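Long-range contacts in cytosolic malate dehydrogenase (Trichomonas vaginalis, PDB 4UUO), which probably catalyses the NAD-dependent interconversion of malate and oxaloacetate: residues 192-197 with 303-308; 113-118 with 142-147; 33-38 with 62-67; 134-139 with 325-330. All blocks are in the same frame, centred on the assembly; numbering follows the deposited sequence.

Interaction 1 of 4, residues 192-197 with 303-308; sequences DTTHAT and ELNDWV
A trans first torsion (chi1 -174°) swings the carboxylate of D192 across V308, and CG2 of that valine, beside its own backbone N, lies 3.7 Å from D192 OD1. The contact pairs an Asx turn with an N-capped helix start, both in the alpha/beta C-terminal domain: the turn starts from the last residue of strand 190-192, and N305 caps helix 306-329. D192 OD1 closes the turn by accepting from T194 N, which comes from above the carboxylate plane, while T194 OG1 takes the syn lone pair of the same oxygen. OD2 accepts from W182 NE1 and faces H195 NE2 in a His-carboxylate pair modelled too short to be taken literally. No hydrogen bond links the two segments; the contact across them is van der Waals packing. H195 turns CE1 to 3.6 Å from the carbonyl O of E303, and L304 CD2 lies at the edge of the imidazole, in its plane. T194 and N305 approach from opposite directions, both also resting on E217 of helix 213-235. The cap is made by N305 OD1, which accepts from V308 N at 3.2 Å and weakly from W307 N, while the other arm of the amide, ND2, reaches the methyl CG2 of T194.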
loop_
_atom_site.group_PDB
_atom_site.type_symbol
_atom_site.label_atom_id
_atom_site.label_comp_id
_atom_site.label_asym_id
_atom_site.label_seq_id
_atom_site.Cartn_x
_atom_site.Cartn_y
_atom_site.Cartn_z
ATOM N N ASP A 192 -11.691 -22.606 -11.649
ATOM C CA ASP A 192 -11.891 -24.028 -11.390
ATOM C C ASP A 192 -12.051 -24.302 -9.896
ATOM O O ASP A 192 -11.115 -24.127 -9.113
ATOM C CB ASP A 192 -10.723 -24.836 -11.968
ATOM C CG ASP A 192 -10.934 -26.333 -11.867
ATOM O OD1 ASP A 192 -12.048 -26.766 -11.506
ATOM O OD2 ASP A 192 -9.979 -27.083 -12.163
ATOM N N THR A 193 -13.248 -24.740 -9.516
ATOM C CA THR A 193 -13.579 -24.976 -8.117
ATOM C C THR A 193 -13.943 -26.421 -7.854
ATOM O O THR A 193 -14.702 -26.709 -6.932
ATOM C CB THR A 193 -14.761 -24.101 -7.663
ATOM O OG1 THR A 193 -15.725 -24.018 -8.722
ATOM C CG2 THR A 193 -14.287 -22.707 -7.306
ATOM N N THR A 194 -13.410 -27.330 -8.662
ATOM C CA THR A 194 -13.780 -28.740 -8.551
ATOM C C THR A 194 -12.762 -29.539 -7.744
ATOM O O THR A 194 -12.960 -30.721 -7.474
ATOM C CB THR A 194 -13.942 -29.372 -9.935
ATOM O OG1 THR A 194 -12.676 -29.388 -10.606
ATOM C CG2 THR A 194 -14.931 -28.566 -10.756
ATOM N N HIS A 195 -11.675 -28.883 -7.360
ATOM C CA HIS A 195 -10.659 -29.502 -6.520
ATOM C C HIS A 195 -10.556 -28.766 -5.192
ATOM O O HIS A 195 -9.751 -29.123 -4.334
ATOM C CB HIS A 195 -9.299 -29.497 -7.215
ATOM C CG HIS A 195 -9.383 -29.493 -8.709
ATOM N ND1 HIS A 195 -9.548 -30.644 -9.450
ATOM C CD2 HIS A 195 -9.319 -28.477 -9.601
ATOM C CE1 HIS A 195 -9.584 -30.336 -10.732
ATOM N NE2 HIS A 195 -9.447 -29.026 -10.852
ATOM N N ALA A 196 -11.380 -27.734 -5.034
ATOM C CA ALA A 196 -11.286 -26.839 -3.887
ATOM C C ALA A 196 -11.845 -27.457 -2.603
ATOM O O ALA A 196 -12.793 -28.251 -2.634
ATOM C CB ALA A 196 -11.995 -25.530 -4.192
ATOM N N THR A 197 -11.238 -27.083 -1.478
ATOM C CA THR A 197 -11.653 -27.551 -0.157
ATOM C C THR A 197 -11.804 -26.377 0.817
ATOM O O THR A 197 -11.322 -25.277 0.548
ATOM C CB THR A 197 -10.650 -28.574 0.429
ATOM O OG1 THR A 197 -9.370 -27.953 0.608
ATOM C CG2 THR A 197 -10.501 -29.766 -0.500
ATOM N N GLU A 303 -8.860 -34.473 -12.191
ATOM C CA GLU A 303 -10.091 -34.844 -12.879
ATOM C C GLU A 303 -10.841 -33.602 -13.350
ATOM O O GLU A 303 -11.390 -32.847 -12.541
ATOM C CB GLU A 303 -10.988 -35.690 -11.969
ATOM C CG GLU A 303 -10.359 -36.990 -11.492
ATOM C CD GLU A 303 -10.178 -38.000 -12.608
ATOM O OE1 GLU A 303 -10.886 -37.894 -13.632
ATOM O OE2 GLU A 303 -9.325 -38.900 -12.459
ATOM N N LEU A 304 -10.860 -33.392 -14.662
ATOM C CA LEU A 304 -11.547 -32.243 -15.237
ATOM C C LEU A 304 -12.881 -32.658 -15.839
ATOM O O LEU A 304 -12.941 -33.574 -16.655
ATOM C CB LEU A 304 -10.681 -31.572 -16.305
ATOM C CG LEU A 304 -9.263 -31.158 -15.907
ATOM C CD1 LEU A 304 -8.623 -30.379 -17.033
ATOM C CD2 LEU A 304 -9.259 -30.345 -14.619
ATOM N N ASN A 305 -13.950 -31.984 -15.435
ATOM C CA ASN A 305 -15.268 -32.260 -15.992
ATOM C C ASN A 305 -15.439 -31.611 -17.364
ATOM O O ASN A 305 -14.545 -30.917 -17.852
ATOM C CB ASN A 305 -16.368 -31.790 -15.034
ATOM C CG ASN A 305 -16.074 -30.432 -14.425
ATOM O OD1 ASN A 305 -16.433 -29.397 -14.984
ATOM N ND2 ASN A 305 -15.419 -30.432 -13.273
ATOM N N ASP A 306 -16.592 -31.843 -17.980
ATOM C CA ASP A 306 -16.858 -31.358 -19.330
ATOM C C ASP A 306 -16.923 -29.836 -19.381
ATOM O O ASP A 306 -16.741 -29.237 -20.442
ATOM C CB ASP A 306 -18.161 -31.958 -19.868
ATOM C CG ASP A 306 -18.081 -33.468 -20.056
ATOM O OD1 ASP A 306 -17.212 -34.107 -19.425
ATOM O OD2 ASP A 306 -18.893 -34.018 -20.833
ATOM N N TRP A 307 -17.188 -29.212 -18.237
ATOM C CA TRP A 307 -17.189 -27.757 -18.163
ATOM C C TRP A 307 -15.757 -27.239 -18.218
ATOM O O TRP A 307 -15.430 -26.397 -19.052
ATOM C CB TRP A 307 -17.889 -27.262 -16.894
ATOM C CG TRP A 307 -17.969 -25.759 -16.802
ATOM C CD1 TRP A 307 -18.835 -24.941 -17.476
ATOM C CD2 TRP A 307 -17.155 -24.897 -15.990
ATOM N NE1 TRP A 307 -18.610 -23.628 -17.134
ATOM C CE2 TRP A 307 -17.586 -23.573 -16.226
ATOM C CE3 TRP A 307 -16.107 -25.117 -15.089
ATOM C CZ2 TRP A 307 -17.004 -22.473 -15.591
ATOM C CZ3 TRP A 307 -15.531 -24.021 -14.461
ATOM C CH2 TRP A 307 -15.981 -22.717 -14.715
ATOM N N VAL A 308 -14.909 -27.760 -17.334
ATOM C CA VAL A 308 -13.516 -27.331 -17.249
ATOM C C VAL A 308 -12.788 -27.531 -18.576
ATOM O O VAL A 308 -12.119 -26.619 -19.071
ATOM C CB VAL A 308 -12.767 -28.085 -16.135
ATOM C CG1 VAL A 308 -11.309 -27.672 -16.099
ATOM C CG2 VAL A 308 -13.424 -27.819 -14.789
#

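Interaction 2 of 4, residues 113-118 with 142-147; sequences ALNDYA and APKLQN
L114 begins the contact on the side of helix 96-117 that faces 142-147, its CB meeting CD1 of L145 at 4.2 Å. This is a helix-to-loop junction within the Rossmann-type NAD-binding domain: the last turn of that helix packs on the connection that leads from helix 131-139 to the edge strand 150-152. W150 of that strand touches L114, A142 and L145 alike and so backs the apolar part of the junction. One residue on, N115 carries most of the contact. Its CB lies 3.5 Å from CB of A142, and a trans first torsion (chi1 -171°) carries the amide over to P143 and K144. The side chains of N115 and P143 cross at about a right angle, with N115 ND2 3.5 Å from P143 CD; ND2 also gives a weak bond to OD1 of D116, the next residue of the helix, whose OD2 forms a salt bridge with K112. K144 runs fully extended past the asparagine, with its CB beside the amide oxygen. The segments are joined by a hydrogen bond from K144 N to N115 OD1, 2.8 Å long with an angle of 146° at the hydrogen, its donor tilted 17° from the carbonyl plane.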
loop_
_atom_site.group_PDB
_atom_site.type_symbol
_atom_site.label_atom_id
_atom_site.label_comp_id
_atom_site.label_asym_id
_atom_site.label_seq_id
_atom_site.Cartn_x
_atom_site.Cartn_y
_atom_site.Cartn_z
ATOM N N ALA A 113 15.795 -6.445 -23.158
ATOM C CA ALA A 113 16.437 -5.732 -22.054
ATOM C C ALA A 113 16.782 -6.705 -20.928
ATOM O O ALA A 113 17.906 -6.715 -20.418
ATOM C CB ALA A 113 15.536 -4.615 -21.542
ATOM N N LEU A 114 15.800 -7.523 -20.553
ATOM C CA LEU A 114 16.006 -8.595 -19.590
ATOM C C LEU A 114 17.140 -9.504 -20.041
ATOM O O LEU A 114 18.065 -9.783 -19.285
ATOM C CB LEU A 114 14.725 -9.409 -19.414
ATOM C CG LEU A 114 13.567 -8.743 -18.673
ATOM C CD1 LEU A 114 12.242 -9.402 -19.044
ATOM C CD2 LEU A 114 13.795 -8.786 -17.163
ATOM N N ASN A 115 17.062 -9.944 -21.292
ATOM C CA ASN A 115 18.030 -10.879 -21.860
ATOM C C ASN A 115 19.474 -10.402 -21.766
ATOM O O ASN A 115 20.357 -11.145 -21.335
ATOM C CB ASN A 115 17.687 -11.156 -23.324
ATOM C CG ASN A 115 18.505 -12.283 -23.909
ATOM O OD1 ASN A 115 18.282 -13.449 -23.593
ATOM N ND2 ASN A 115 19.449 -11.943 -24.777
ATOM N N ASP A 116 19.706 -9.159 -22.170
ATOM C CA ASP A 116 21.050 -8.599 -22.187
ATOM C C ASP A 116 21.514 -8.164 -20.797
ATOM O O ASP A 116 22.625 -8.485 -20.374
ATOM C CB ASP A 116 21.119 -7.408 -23.150
ATOM C CG ASP A 116 20.683 -7.767 -24.564
ATOM O OD1 ASP A 116 20.972 -8.893 -25.018
ATOM O OD2 ASP A 116 20.049 -6.917 -25.226
ATOM N N TYR A 117 20.653 -7.445 -20.086
ATOM C CA TYR A 117 21.072 -6.749 -18.876
ATOM C C TYR A 117 20.750 -7.487 -17.576
ATOM O O TYR A 117 21.553 -7.476 -16.645
ATOM C CB TYR A 117 20.446 -5.353 -18.854
ATOM C CG TYR A 117 20.782 -4.542 -20.085
ATOM C CD1 TYR A 117 22.104 -4.254 -20.407
ATOM C CD2 TYR A 117 19.785 -4.087 -20.942
ATOM C CE1 TYR A 117 22.425 -3.523 -21.537
ATOM C CE2 TYR A 117 20.099 -3.352 -22.077
ATOM C CZ TYR A 117 21.422 -3.074 -22.368
ATOM O OH TYR A 117 21.747 -2.345 -23.491
ATOM N N ALA A 118 19.584 -8.123 -17.505
ATOM C CA ALA A 118 19.179 -8.798 -16.274
ATOM C C ALA A 118 19.998 -10.060 -16.044
ATOM O O ALA A 118 20.684 -10.545 -16.949
ATOM C CB ALA A 118 17.687 -9.134 -16.301
ATOM N N ALA A 142 14.046 -12.829 -25.963
ATOM C CA ALA A 142 15.164 -13.175 -25.092
ATOM C C ALA A 142 15.700 -14.576 -25.385
ATOM O O ALA A 142 15.222 -15.552 -24.806
ATOM C CB ALA A 142 14.740 -13.068 -23.638
ATOM N N PRO A 143 16.703 -14.678 -26.276
ATOM C CA PRO A 143 17.245 -15.974 -26.722
ATOM C C PRO A 143 18.075 -16.712 -25.664
ATOM O O PRO A 143 18.212 -17.934 -25.748
ATOM C CB PRO A 143 18.137 -15.597 -27.924
ATOM C CG PRO A 143 17.777 -14.188 -28.280
ATOM C CD PRO A 143 17.320 -13.553 -26.998
ATOM N N LYS A 144 18.627 -15.980 -24.700
ATOM C CA LYS A 144 19.483 -16.570 -23.676
ATOM C C LYS A 144 18.646 -17.176 -22.552
ATOM O O LYS A 144 19.051 -18.154 -21.921
ATOM C CB LYS A 144 20.448 -15.514 -23.123
ATOM C CG LYS A 144 21.394 -15.997 -22.037
ATOM C CD LYS A 144 22.236 -14.850 -21.484
ATOM C CE LYS A 144 23.249 -15.354 -20.461
ATOM N NZ LYS A 144 24.027 -14.245 -19.835
ATOM N N LEU A 145 17.470 -16.598 -22.320
ATOM C CA LEU A 145 16.608 -17.006 -21.216
ATOM C C LEU A 145 15.783 -18.251 -21.532
ATOM O O LEU A 145 15.223 -18.371 -22.619
ATOM C CB LEU A 145 15.675 -15.857 -20.834
ATOM C CG LEU A 145 16.346 -14.613 -20.252
ATOM C CD1 LEU A 145 15.308 -13.576 -19.879
ATOM C CD2 LEU A 145 17.184 -14.980 -19.044
ATOM N N GLN A 146 15.711 -19.176 -20.578
ATOM C CA GLN A 146 14.816 -20.324 -20.695
ATOM C C GLN A 146 13.399 -19.874 -20.393
ATOM O O GLN A 146 13.139 -18.675 -20.287
ATOM C CB GLN A 146 15.223 -21.458 -19.752
ATOM C CG GLN A 146 16.432 -22.262 -20.210
ATOM C CD GLN A 146 17.735 -21.600 -19.832
ATOM O OE1 GLN A 146 17.746 -20.587 -19.131
ATOM N NE2 GLN A 146 18.846 -22.169 -20.290
ATOM N N ASN A 147 12.478 -20.822 -20.238
ATOM C CA ASN A 147 11.092 -20.438 -19.990
ATOM C C ASN A 147 10.711 -20.522 -18.514
ATOM O O ASN A 147 9.574 -20.233 -18.136
ATOM C CB ASN A 147 10.133 -21.271 -20.854
ATOM C CG ASN A 147 10.238 -22.752 -20.608
ATOM O OD1 ASN A 147 10.927 -23.200 -19.696
ATOM N ND2 ASN A 147 9.536 -23.531 -21.428
#

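Interaction 3 of 4, residues 33-38 with 62-67; sequences KVVLHL and NVAGIV
V34 N donates to N62 O at 2.9 Å, nearly along the C=O axis, and opens a run of backbone bonds between two strands that lie side by side. V34 O answers by taking A64 N at 2.8 Å and, more weakly, G65 N. This forked acceptance marks a beta bulge: V34 pairs with V63, but V35 already pairs with G65, so A64 is the extra residue. Beyond it the regular pattern returns, with L36 N bonded to G65 O, V67 N to L36 O, and L38 N to V67 O. CA-H...O contacts fill in between these bonds, as from H37 CA to V67 O at 3.3 Å. The pairing is parallel, the strand axes 19° apart, and it belongs to the beta-alpha-beta unit of strand 34-39, helix 45-58 and strand 63-69 in the Rossmann fold. On one face of the sheet V67 lies alongside H37, both side chains pointing the same way, and puts its CB over the imidazole, 4.0 Å from the ring centroid, in a CH-pi contact. The ring is held by a hydrogen bond between NE2 and H5 ND1 and a weak one from ND1 to A75 O. V35 shares this face, its CG1 4.4 Å from V67 CG2 and its CG2 against A64 CB. L36 and I66 occupy the other face, where both rest on L55 of helix 45-58. At the start of the pair N62, in one of its two modelled conformers, turns OD1 toward the methyls of V34, while its ND2 is bonded to R32 O.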
loop_
_atom_site.group_PDB
_atom_site.type_symbol
_atom_site.label_atom_id
_atom_site.label_comp_id
_atom_site.label_asym_id
_atom_site.label_seq_id
_atom_site.Cartn_x
_atom_site.Cartn_y
_atom_site.Cartn_z
ATOM N N LYS A 33 17.577 -7.309 2.353
ATOM C CA LYS A 33 17.546 -5.947 1.833
ATOM C C LYS A 33 17.300 -5.939 0.328
ATOM O O LYS A 33 17.743 -6.836 -0.390
ATOM C CB LYS A 33 18.851 -5.212 2.154
ATOM C CG LYS A 33 18.789 -4.341 3.401
ATOM C CD LYS A 33 18.647 -5.170 4.666
ATOM C CE LYS A 33 18.409 -4.285 5.885
ATOM N NZ LYS A 33 19.514 -3.309 6.113
ATOM N N VAL A 34 16.590 -4.926 -0.151
ATOM C CA VAL A 34 16.281 -4.858 -1.570
ATOM C C VAL A 34 16.849 -3.599 -2.215
ATOM O O VAL A 34 16.931 -2.536 -1.597
ATOM C CB VAL A 34 14.744 -4.918 -1.835
ATOM C CG1 VAL A 34 14.148 -6.184 -1.239
ATOM C CG2 VAL A 34 14.043 -3.683 -1.283
ATOM N N VAL A 35 17.260 -3.740 -3.466
ATOM C CA VAL A 35 17.593 -2.590 -4.292
ATOM C C VAL A 35 16.478 -2.427 -5.312
ATOM O O VAL A 35 16.415 -3.151 -6.310
ATOM C CB VAL A 35 18.952 -2.747 -4.996
ATOM C CG1 VAL A 35 19.256 -1.515 -5.834
ATOM C CG2 VAL A 35 20.054 -2.995 -3.969
ATOM N N LEU A 36 15.584 -1.485 -5.038
ATOM C CA LEU A 36 14.383 -1.326 -5.839
ATOM C C LEU A 36 14.690 -0.638 -7.171
ATOM O O LEU A 36 15.228 0.470 -7.204
ATOM C CB LEU A 36 13.336 -0.540 -5.048
ATOM C CG LEU A 36 11.877 -0.812 -5.401
ATOM C CD1 LEU A 36 11.603 -2.303 -5.387
ATOM C CD2 LEU A 36 10.966 -0.097 -4.429
ATOM N N HIS A 37 14.364 -1.312 -8.268
ATOM C CA HIS A 37 14.483 -0.718 -9.596
ATOM C C HIS A 37 13.125 -0.180 -10.050
ATOM O O HIS A 37 12.121 -0.896 -10.018
ATOM C CB HIS A 37 15.012 -1.737 -10.608
ATOM C CG HIS A 37 16.476 -2.023 -10.479
ATOM N ND1 HIS A 37 17.375 -1.760 -11.489
ATOM C CD2 HIS A 37 17.195 -2.552 -9.462
ATOM C CE1 HIS A 37 18.588 -2.111 -11.099
ATOM N NE2 HIS A 37 18.506 -2.596 -9.874
ATOM N N LEU A 38 13.100 1.083 -10.470
ATOM C CA LEU A 38 11.861 1.739 -10.875
ATOM C C LEU A 38 11.955 2.325 -12.288
ATOM O O LEU A 38 12.786 3.195 -12.562
ATOM C CB LEU A 38 11.494 2.837 -9.876
ATOM C CG LEU A 38 11.335 2.410 -8.412
ATOM C CD1 LEU A 38 10.889 3.582 -7.552
ATOM C CD2 LEU A 38 10.355 1.262 -8.290
ATOM N N ASN A 62 14.874 -1.788 5.308
ATOM C CA ASN A 62 14.995 -2.888 4.357
ATOM C C ASN A 62 15.451 -2.436 2.967
ATOM O O ASN A 62 15.853 -3.253 2.138
ATOM C CB ASN A 62 13.657 -3.630 4.251
ATOM C CG ASN A 62 13.738 -4.864 3.375
ATOM O OD1 ASN A 62 13.476 -4.804 2.174
ATOM N ND2 ASN A 62 14.106 -5.993 3.975
ATOM N N VAL A 63 15.383 -1.134 2.708
ATOM C CA VAL A 63 15.757 -0.611 1.392
ATOM C C VAL A 63 17.249 -0.287 1.284
ATOM O O VAL A 63 17.727 0.714 1.824
ATOM C CB VAL A 63 14.949 0.654 1.034
ATOM C CG1 VAL A 63 15.381 1.196 -0.324
ATOM C CG2 VAL A 63 13.465 0.349 1.033
ATOM N N ALA A 64 17.970 -1.137 0.560
ATOM C CA ALA A 64 19.413 -0.994 0.390
ATOM C C ALA A 64 19.766 0.092 -0.624
ATOM O O ALA A 64 20.801 0.753 -0.501
ATOM C CB ALA A 64 20.027 -2.328 -0.030
ATOM N N GLY A 65 18.910 0.270 -1.626
ATOM C CA GLY A 65 19.159 1.258 -2.661
ATOM C C GLY A 65 18.008 1.444 -3.633
ATOM O O GLY A 65 17.052 0.667 -3.647
ATOM N N ILE A 66 18.103 2.487 -4.450
ATOM C CA ILE A 66 17.048 2.812 -5.406
ATOM C C ILE A 66 17.586 3.247 -6.768
ATOM O O ILE A 66 18.308 4.242 -6.883
ATOM C CB ILE A 66 16.130 3.931 -4.870
ATOM C CG1 ILE A 66 15.342 3.439 -3.652
ATOM C CG2 ILE A 66 15.189 4.427 -5.971
ATOM C CD1 ILE A 66 14.563 4.525 -2.944
ATOM N N VAL A 67 17.225 2.488 -7.796
ATOM C CA VAL A 67 17.490 2.867 -9.177
ATOM C C VAL A 67 16.180 3.293 -9.825
ATOM O O VAL A 67 15.286 2.467 -10.005
ATOM C CB VAL A 67 18.114 1.703 -9.986
ATOM C CG1 VAL A 67 18.391 2.127 -11.426
ATOM C CG2 VAL A 67 19.374 1.201 -9.311
#

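Interaction 4 of 4, residues 134-139 with 325-330; sequences NCLIAQ and TAWKVL
I137 and W327 meet where two helices of different domains cross: helix 131-139 belongs to the Rossmann-type NAD-binding domain, and helix 306-329 is the long C-terminal helix of the alpha/beta domain. The short segments are inclined at 54°, with axes 11.4 Å apart at closest approach, a wide spacing bridged by side chains alone. Hydrogen bonds work inside each helix, as in A138 N to N134 O at 3.0 Å and V329 N to T325 O. N134 ND2 also donates a hydrogen bond to G128 O, in the predicted NAD-binding stretch. The contacts across the helices are apolar. Those with the indole come first. The side chains of L136 and W327 cross at about a right angle, L136 CD2 lying 3.7 Å from W327 CZ2, while I137 slides past in the opposite direction to bring CD1 to 3.8 Å from CZ3. Both methyls approach the benzene part of the indole obliquely. L136 also touches I283 of strand 283-290. The aliphatic contacts converge on I137: CG1 lies beside the backbone N (chi1 -55°), and a second bend (chi2 -49°) carries CD1 out toward the C-terminal helix. There I137 CD1 meets A326 CB at 3.8 Å and L330 CD2 at 4.1 Å.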
loop_
_atom_site.group_PDB
_atom_site.type_symbol
_atom_site.label_atom_id
_atom_site.label_comp_id
_atom_site.label_asym_id
_atom_site.label_seq_id
_atom_site.Cartn_x
_atom_site.Cartn_y
_atom_site.Cartn_z
ATOM N N ASN A 134 1.709 -10.684 -23.935
ATOM C CA ASN A 134 2.855 -9.815 -23.675
ATOM C C ASN A 134 4.068 -10.615 -23.199
ATOM O O ASN A 134 5.186 -10.430 -23.686
ATOM C CB ASN A 134 2.501 -8.743 -22.643
ATOM C CG ASN A 134 1.661 -7.621 -23.227
ATOM O OD1 ASN A 134 1.685 -7.377 -24.437
ATOM N ND2 ASN A 134 0.928 -6.916 -22.366
ATOM N N CYS A 135 3.833 -11.507 -22.242
ATOM C CA CYS A 135 4.887 -12.357 -21.727
ATOM C C CYS A 135 5.495 -13.203 -22.846
ATOM O O CYS A 135 6.694 -13.492 -22.843
ATOM C CB CYS A 135 4.347 -13.249 -20.613
ATOM S SG CYS A 135 5.588 -14.325 -19.878
ATOM N N LEU A 136 4.668 -13.585 -23.814
ATOM C CA LEU A 136 5.146 -14.384 -24.942
ATOM C C LEU A 136 6.019 -13.551 -25.889
ATOM O O LEU A 136 6.933 -14.073 -26.530
ATOM C CB LEU A 136 3.969 -14.992 -25.712
ATOM C CG LEU A 136 4.341 -16.108 -26.696
ATOM C CD1 LEU A 136 4.701 -17.380 -25.943
ATOM C CD2 LEU A 136 3.233 -16.374 -27.716
ATOM N N ILE A 137 5.723 -12.259 -25.978
ATOM C CA ILE A 137 6.517 -11.348 -26.794
ATOM C C ILE A 137 7.899 -11.180 -26.180
ATOM O O ILE A 137 8.915 -11.256 -26.873
ATOM C CB ILE A 137 5.859 -9.949 -26.924
ATOM C CG1 ILE A 137 4.420 -10.052 -27.455
ATOM C CG2 ILE A 137 6.720 -9.036 -27.782
ATOM C CD1 ILE A 137 4.276 -10.902 -28.677
ATOM N N ALA A 138 7.921 -10.946 -24.872
ATOM C CA ALA A 138 9.166 -10.753 -24.147
ATOM C C ALA A 138 10.019 -12.008 -24.226
ATOM O O ALA A 138 11.213 -11.945 -24.538
ATOM C CB ALA A 138 8.886 -10.388 -22.705
ATOM N N GLN A 139 9.397 -13.149 -23.957
ATOM C CA GLN A 139 10.101 -14.425 -24.010
ATOM C C GLN A 139 10.752 -14.671 -25.372
ATOM O O GLN A 139 11.878 -15.168 -25.452
ATOM C CB GLN A 139 9.151 -15.576 -23.679
ATOM C CG GLN A 139 9.733 -16.932 -24.036
ATOM C CD GLN A 139 8.927 -18.092 -23.496
ATOM O OE1 GLN A 139 9.483 -19.018 -22.905
ATOM N NE2 GLN A 139 7.618 -18.058 -23.707
ATOM N N THR A 325 -2.064 -12.970 -33.910
ATOM C CA THR A 325 -2.277 -11.564 -34.240
ATOM C C THR A 325 -1.040 -10.740 -33.895
ATOM O O THR A 325 -0.701 -9.776 -34.586
ATOM C CB THR A 325 -3.499 -10.990 -33.486
ATOM O OG1 THR A 325 -4.655 -11.792 -33.757
ATOM C CG2 THR A 325 -3.769 -9.549 -33.897
ATOM N N ALA A 326 -0.372 -11.121 -32.810
ATOM C CA ALA A 326 0.865 -10.470 -32.408
ATOM C C ALA A 326 1.930 -10.659 -33.479
ATOM O O ALA A 326 2.635 -9.716 -33.816
ATOM C CB ALA A 326 1.349 -11.010 -31.075
ATOM N N TRP A 327 2.044 -11.871 -34.020
ATOM C CA TRP A 327 3.020 -12.125 -35.077
ATOM C C TRP A 327 2.643 -11.339 -36.328
ATOM O O TRP A 327 3.503 -10.818 -37.037
ATOM C CB TRP A 327 3.120 -13.619 -35.412
ATOM C CG TRP A 327 3.363 -14.577 -34.259
ATOM C CD1 TRP A 327 2.923 -15.867 -34.182
ATOM C CD2 TRP A 327 4.102 -14.338 -33.044
ATOM N NE1 TRP A 327 3.331 -16.444 -33.005
ATOM C CE2 TRP A 327 4.055 -15.527 -32.289
ATOM C CE3 TRP A 327 4.785 -13.238 -32.519
ATOM C CZ2 TRP A 327 4.670 -15.647 -31.042
ATOM C CZ3 TRP A 327 5.398 -13.360 -31.285
ATOM C CH2 TRP A 327 5.337 -14.555 -30.561
ATOM N N LYS A 328 1.341 -11.253 -36.580
ATOM C CA LYS A 328 0.812 -10.527 -37.728
ATOM C C LYS A 328 1.207 -9.044 -37.739
ATOM O O LYS A 328 1.687 -8.541 -38.751
ATOM C CB LYS A 328 -0.709 -10.661 -37.758
ATOM C CG LYS A 328 -1.361 -10.156 -39.022
ATOM C CD LYS A 328 -2.867 -10.185 -38.870
ATOM C CE LYS A 328 -3.553 -9.546 -40.053
ATOM N NZ LYS A 328 -5.020 -9.434 -39.835
ATOM N N VAL A 329 1.014 -8.350 -36.618
ATOM C CA VAL A 329 1.306 -6.917 -36.555
ATOM C C VAL A 329 2.746 -6.627 -36.142
ATOM O O VAL A 329 3.153 -5.463 -36.055
ATOM C CB VAL A 329 0.372 -6.186 -35.573
ATOM C CG1 VAL A 329 -1.071 -6.617 -35.787
ATOM C CG2 VAL A 329 0.810 -6.435 -34.140
ATOM N N LEU A 330 3.509 -7.681 -35.869
ATOM C CA LEU A 330 4.927 -7.531 -35.567
ATOM C C LEU A 330 5.747 -7.884 -36.796
ATOM O O LEU A 330 6.975 -7.804 -36.779
ATOM C CB LEU A 330 5.341 -8.409 -34.389
ATOM C CG LEU A 330 5.331 -7.750 -33.012
ATOM C CD1 LEU A 330 4.027 -7.030 -32.786
ATOM C CD2 LEU A 330 5.568 -8.784 -31.919
#

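The four contacts show how chemistry follows place in the fold. Interaction 3 binds neighbouring strands of the NAD-binding sheet through repeated backbone bonds, and it buries the most surface. Interaction 2, in the same domain, secures a helix end to a partly exposed loop with a side-chain-to-backbone bond. Interactions 1 and 4 form no hydrogen bond across their segments, yet differ: the first sets a polar turn against a capped helix start, with apolar side chains between, at a partly buried site; the other is buried and apolar. Both use helix 306-329, one at its start and the other near its end, about 31 Å apart between centres. Interactions 2 and 4 touch, N147 CB lying 3.1 Å from Q139 OE1.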